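Local coordinates for USG-1 protein homolog (Pseudomonas aeruginosa, PDB 2HJS), which probably binds NAD(P) and acts as an oxidoreductase on an aldehyde or oxo group, as a dimeric relative of aspartate-semialdehyde dehydrogenase, at residues A[35-40]-A[66-71]. Numbering follows the deposited sequence.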
loop_
_atom_site.group_PDB
_atom_site.type_symbol
_atom_site.label_atom_id
_atom_site.label_comp_id
_atom_site.label_asym_id
_atom_site.label_seq_id
_atom_site.Cartn_x
_atom_site.Cartn_y
_atom_site.Cartn_z
ATOM N N ARG A 35 12.505 -36.531 -20.245
ATOM C CA ARG A 35 13.707 -35.712 -20.220
ATOM C C ARG A 35 13.363 -34.261 -19.944
ATOM O O ARG A 35 12.319 -33.767 -20.391
ATOM C CB ARG A 35 14.480 -35.846 -21.530
ATOM C CG ARG A 35 14.988 -37.256 -21.786
ATOM C CD ARG A 35 15.721 -37.335 -23.122
ATOM N NE ARG A 35 15.940 -38.720 -23.564
ATOM C CZ ARG A 35 17.036 -39.433 -23.323
ATOM N NH1 ARG A 35 18.031 -38.907 -22.633
ATOM N NH2 ARG A 35 17.134 -40.678 -23.769
ATOM N N LEU A 36 14.223 -33.614 -19.150
ATOM C CA LEU A 36 14.118 -32.207 -18.825
ATOM C C LEU A 36 15.293 -31.437 -19.430
ATOM O O LEU A 36 16.450 -31.810 -19.234
ATOM C CB LEU A 36 14.064 -31.995 -17.308
ATOM C CG LEU A 36 13.994 -30.552 -16.796
ATOM C CD1 LEU A 36 12.800 -29.755 -17.355
ATOM C CD2 LEU A 36 14.031 -30.458 -15.264
ATOM N N HIS A 37 14.983 -30.353 -20.138
ATOM C CA HIS A 37 15.994 -29.503 -20.738
ATOM C C HIS A 37 15.876 -28.097 -20.174
ATOM O O HIS A 37 14.830 -27.448 -20.317
ATOM C CB HIS A 37 15.822 -29.476 -22.263
ATOM C CG HIS A 37 15.913 -30.821 -22.898
ATOM N ND1 HIS A 37 17.119 -31.451 -23.122
ATOM C CD2 HIS A 37 14.957 -31.672 -23.339
ATOM C CE1 HIS A 37 16.905 -32.630 -23.681
ATOM N NE2 HIS A 37 15.602 -32.786 -23.831
ATOM N N LEU A 38 16.942 -27.638 -19.528
ATOM C CA LEU A 38 17.015 -26.304 -18.955
ATOM C C LEU A 38 17.693 -25.329 -19.919
ATOM O O LEU A 38 18.782 -25.579 -20.394
ATOM C CB LEU A 38 17.775 -26.348 -17.628
ATOM C CG LEU A 38 17.293 -27.326 -16.550
ATOM C CD1 LEU A 38 18.032 -27.116 -15.222
ATOM C CD2 LEU A 38 15.801 -27.214 -16.339
ATOM N N LEU A 39 17.045 -24.205 -20.201
ATOM C CA LEU A 39 17.583 -23.274 -21.177
ATOM C C LEU A 39 17.588 -21.867 -20.666
ATOM O O LEU A 39 16.753 -21.498 -19.853
ATOM C CB LEU A 39 16.797 -23.358 -22.486
ATOM C CG LEU A 39 16.704 -24.761 -23.082
ATOM C CD1 LEU A 39 15.498 -24.838 -23.983
ATOM C CD2 LEU A 39 18.007 -25.152 -23.821
ATOM N N ALA A 40 18.538 -21.084 -21.153
ATOM C CA ALA A 40 18.611 -19.661 -20.845
ATOM C C ALA A 40 19.289 -18.938 -22.004
ATOM O O ALA A 40 19.661 -19.562 -22.978
ATOM C CB ALA A 40 19.366 -19.437 -19.553
ATOM N N PHE A 66 13.381 -27.467 -30.412
ATOM C CA PHE A 66 12.098 -27.607 -29.707
ATOM C C PHE A 66 11.247 -28.790 -30.198
ATOM O O PHE A 66 10.294 -29.201 -29.532
ATOM C CB PHE A 66 11.283 -26.299 -29.759
ATOM C CG PHE A 66 11.725 -25.249 -28.759
ATOM C CD1 PHE A 66 11.293 -25.303 -27.429
ATOM C CD2 PHE A 66 12.552 -24.194 -29.150
ATOM C CE1 PHE A 66 11.681 -24.321 -26.484
ATOM C CE2 PHE A 66 12.954 -23.200 -28.221
ATOM C CZ PHE A 66 12.514 -23.266 -26.880
ATOM N N SER A 67 11.585 -29.359 -31.354
ATOM C CA SER A 67 10.921 -30.598 -31.752
ATOM C C SER A 67 11.244 -31.748 -30.768
ATOM O O SER A 67 10.507 -32.759 -30.702
ATOM C CB SER A 67 11.226 -30.973 -33.216
ATOM O OG SER A 67 12.602 -31.254 -33.382
ATOM N N SER A 68 12.303 -31.589 -29.970
ATOM C CA SER A 68 12.718 -32.659 -29.050
ATOM C C SER A 68 11.853 -32.730 -27.793
ATOM O O SER A 68 11.906 -33.720 -27.044
ATOM C CB SER A 68 14.171 -32.471 -28.636
ATOM O OG SER A 68 14.287 -31.313 -27.825
ATOM N N VAL A 69 11.085 -31.651 -27.545
ATOM C CA VAL A 69 10.242 -31.638 -26.377
ATOM C C VAL A 69 8.760 -31.580 -26.776
ATOM O O VAL A 69 8.379 -31.134 -27.901
ATOM C CB VAL A 69 10.670 -30.502 -25.356
ATOM C CG1 VAL A 69 11.993 -30.861 -24.726
ATOM C CG2 VAL A 69 10.806 -29.131 -26.033
ATOM N N GLY A 70 7.918 -32.030 -25.848
ATOM C CA GLY A 70 6.471 -31.964 -26.014
ATOM C C GLY A 70 5.788 -30.814 -25.269
ATOM O O GLY A 70 4.664 -30.451 -25.606
ATOM N N LEU A 71 6.443 -30.266 -24.242
ATOM C CA LEU A 71 5.940 -29.127 -23.456
ATOM C C LEU A 71 7.097 -28.185 -23.048
ATOM O O LEU A 71 8.182 -28.675 -22.705
ATOM C CB LEU A 71 5.203 -29.614 -22.186
ATOM C CG LEU A 71 4.642 -28.577 -21.174
ATOM C CD1 LEU A 71 3.546 -27.657 -21.796
ATOM C CD2 LEU A 71 4.069 -29.295 -19.948
HETATM O O HOH W 1 13.980 -34.523 -25.344
#
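His37 and Val69 bring together strand 36-40 and the short 3-10 turn 66-68 with the residues that follow it; no direct hydrogen bond joins the two segments, and the turn is closed on its own side by Val69 N to Phe66 O at 3.3 Å. The tightest touch is that of His37 CD2 on Val69 CG1, 3.4 Å apart, with the methyl coming obliquely to the imidazole. Val69 presents this branch because CG1 stands anti to its own carbonyl carbon, chi1 -70°. On the imidazole, NE2 is 4.2 Å from the same CG1 and meets a water instead: lying in the ring plane at its edge, the water sits 2.8 Å from His37 NE2 and donates to Ser68 O, also at 2.8 Å. That single molecule is the polar link between the segments and helps to hold the imidazole in this rotation. Ser68 O takes a second bond from Asn8 ND2, while Ser68 OG, hydrogen-bonded to the backbone O of Asp65, comes obliquely to the imidazole, 4.5 Å from His37 NE2, too far for a bond. Two residues further along the strand, Leu39 reaches Phe66 with CD1, 4.4 Å from CZ at the far end of the ring, a loose apolar touch. Phe64 completes this small cluster: its ring packs edge-to-face with that of Phe66, meets the His37 ring with the planes about 55° apart, and touches Leu39. Val69 also touches Ala10 of strand 9-12 and Cys93. Strand 9-12 runs between strands 36-40 and 71-74, so the contact spans one face of these three parallel strands of the mixed sheet, where the loop entering strand 71-74 packs over His37 and Leu39, in a Rossmann-type domain that probably binds NAD(P).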